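Local coordinates for protein Fe-superoxide dismutase homolog (Plasmodium berghei, PDB 2A03) that probably destroys superoxide radicals by converting them to hydrogen peroxide and oxygen at a metal centre, at residues G132-N137 and I160-C165. Numbering follows the deposited sequence.
Sequences GWLALN and IPILTC
L134 meets I162, at the corner of its strand, and L163, which shares its face of the sheet: CG of L134 lies 4.0 Å from CB of I162, and its CD2 reaches both CG2 of I162 and CD1 of L163. Helix 193-204 packs against L136, I160 and I162. On the other face T164 lies alongside W133, its CB 3.7 Å from the centroid of the six-membered ring in a CH-pi contact, while CB of P161 approaches the same ring obliquely at CE3. With CG beside the backbone N (chi1 -54°), the indole leans toward strand 160-166; its NE1 is hydrogen-bonded to OG1 of T147 in strand 142-148, on the other side of strand 130-136.

OG1 of T164 sits over the ring face and donates to the carbonyl of G132 (OG1 to O, 2.7 Å) from above the carbonyl plane. C165 N reaches that same oxygen from the opposite face of the plane, so two bonds grip it. L134 O likewise takes two donors, I162 N at 2.8 Å and L163 N at 3.3 Å. Reciprocal backbone bonds between L136 and I160 close one end of the ladder, and those between G132 and C165 the other.

I162 and L163 opposite L134 make a classic beta bulge in the three-stranded antiparallel sheet of the superoxide dismutase C-terminal domain, on a strand leading through T164 and C165 to the manganese ligand D166.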
loop_
_atom_site.group_PDB
_atom_site.type_symbol
_atom_site.label_atom_id
_atom_site.label_comp_id
_atom_site.label_asym_id
_atom_site.label_seq_id
_atom_site.Cartn_x
_atom_site.Cartn_y
_atom_site.Cartn_z
ATOM N N GLY A 132 -7.566 -7.855 -5.994
ATOM C CA GLY A 132 -8.914 -8.307 -6.329
ATOM C C GLY A 132 -8.830 -9.673 -6.989
ATOM O O GLY A 132 -7.867 -9.970 -7.687
ATOM N N TRP A 133 -9.845 -10.497 -6.760
ATOM C CA TRP A 133 -9.860 -11.869 -7.240
ATOM C C TRP A 133 -11.206 -12.243 -7.816
ATOM O O TRP A 133 -12.253 -11.937 -7.230
ATOM C CB TRP A 133 -9.584 -12.851 -6.097
ATOM C CG TRP A 133 -8.328 -12.572 -5.324
ATOM C CD1 TRP A 133 -8.199 -11.741 -4.244
ATOM C CD2 TRP A 133 -7.036 -13.153 -5.545
ATOM N NE1 TRP A 133 -6.904 -11.752 -3.800
ATOM C CE2 TRP A 133 -6.171 -12.622 -4.565
ATOM C CE3 TRP A 133 -6.525 -14.074 -6.479
ATOM C CZ2 TRP A 133 -4.810 -12.960 -4.499
ATOM C CZ3 TRP A 133 -5.168 -14.421 -6.409
ATOM C CH2 TRP A 133 -4.328 -13.861 -5.431
ATOM N N LEU A 134 -11.166 -12.900 -8.973
ATOM C CA LEU A 134 -12.259 -13.753 -9.408
ATOM C C LEU A 134 -11.951 -15.152 -8.877
ATOM O O LEU A 134 -10.851 -15.675 -9.090
ATOM C CB LEU A 134 -12.370 -13.786 -10.924
ATOM C CG LEU A 134 -13.459 -14.714 -11.483
ATOM C CD1 LEU A 134 -14.854 -14.394 -10.913
ATOM C CD2 LEU A 134 -13.489 -14.601 -12.989
ATOM N N ALA A 135 -12.905 -15.741 -8.162
ATOM C CA ALA A 135 -12.679 -17.034 -7.538
ATOM C C ALA A 135 -13.910 -17.938 -7.599
ATOM O O ALA A 135 -15.043 -17.462 -7.666
ATOM C CB ALA A 135 -12.242 -16.839 -6.073
ATOM N N LEU A 136 -13.671 -19.247 -7.581
ATOM C CA LEU A 136 -14.763 -20.215 -7.498
ATOM C C LEU A 136 -14.964 -20.559 -6.031
ATOM O O LEU A 136 -14.012 -20.926 -5.332
ATOM C CB LEU A 136 -14.437 -21.473 -8.285
ATOM C CG LEU A 136 -15.613 -22.414 -8.546
ATOM C CD1 LEU A 136 -16.615 -21.808 -9.527
ATOM C CD2 LEU A 136 -15.087 -23.741 -9.083
ATOM N N ASN A 137 -16.190 -20.414 -5.547
ATOM C CA ASN A 137 -16.457 -20.702 -4.137
ATOM C C ASN A 137 -16.907 -22.150 -3.985
ATOM O O ASN A 137 -17.067 -22.866 -4.982
ATOM C CB ASN A 137 -17.461 -19.707 -3.527
ATOM C CG ASN A 137 -18.900 -19.960 -3.965
ATOM O OD1 ASN A 137 -19.199 -20.939 -4.634
ATOM N ND2 ASN A 137 -19.797 -19.067 -3.573
ATOM N N ILE A 160 -11.313 -20.758 -4.841
ATOM C CA ILE A 160 -10.242 -21.153 -5.743
ATOM C C ILE A 160 -10.035 -20.029 -6.758
ATOM O O ILE A 160 -10.945 -19.706 -7.522
ATOM C CB ILE A 160 -10.577 -22.468 -6.472
ATOM C CG1 ILE A 160 -10.817 -23.584 -5.458
ATOM C CG2 ILE A 160 -9.450 -22.856 -7.419
ATOM C CD1 ILE A 160 -11.490 -24.821 -6.054
ATOM N N PRO A 161 -8.835 -19.436 -6.763
ATOM C CA PRO A 161 -8.525 -18.321 -7.645
ATOM C C PRO A 161 -8.603 -18.660 -9.144
ATOM O O PRO A 161 -8.139 -19.741 -9.595
ATOM C CB PRO A 161 -7.088 -17.926 -7.240
ATOM C CG PRO A 161 -6.892 -18.513 -5.867
ATOM C CD PRO A 161 -7.695 -19.779 -5.897
ATOM N N ILE A 162 -9.195 -17.724 -9.883
ATOM C CA ILE A 162 -9.400 -17.857 -11.326
ATOM C C ILE A 162 -8.601 -16.777 -12.058
ATOM O O ILE A 162 -7.926 -17.065 -13.057
ATOM C CB ILE A 162 -10.900 -17.756 -11.662
ATOM C CG1 ILE A 162 -11.687 -18.857 -10.950
ATOM C CG2 ILE A 162 -11.146 -17.828 -13.156
ATOM C CD1 ILE A 162 -11.255 -20.289 -11.280
ATOM N N LEU A 163 -8.700 -15.545 -11.550
ATOM C CA LEU A 163 -7.931 -14.394 -12.016
ATOM C C LEU A 163 -7.661 -13.457 -10.850
ATOM O O LEU A 163 -8.423 -13.433 -9.881
ATOM C CB LEU A 163 -8.700 -13.603 -13.067
ATOM C CG LEU A 163 -8.974 -14.265 -14.410
ATOM C CD1 LEU A 163 -10.069 -13.471 -15.126
ATOM C CD2 LEU A 163 -7.680 -14.357 -15.273
ATOM N N THR A 164 -6.595 -12.666 -10.951
ATOM C CA THR A 164 -6.340 -11.614 -9.960
ATOM C C THR A 164 -5.810 -10.364 -10.662
ATOM O O THR A 164 -5.257 -10.429 -11.748
ATOM C CB THR A 164 -5.306 -12.053 -8.847
ATOM O OG1 THR A 164 -5.412 -11.193 -7.702
ATOM C CG2 THR A 164 -3.861 -11.988 -9.353
ATOM N N CYS A 165 -5.979 -9.234 -10.002
ATOM C CA CYS A 165 -5.389 -7.992 -10.421
ATOM C C CYS A 165 -4.761 -7.343 -9.180
ATOM O O CYS A 165 -5.400 -7.218 -8.135
ATOM C CB CYS A 165 -6.463 -7.105 -11.027
ATOM S SG CYS A 165 -5.933 -5.462 -11.463
#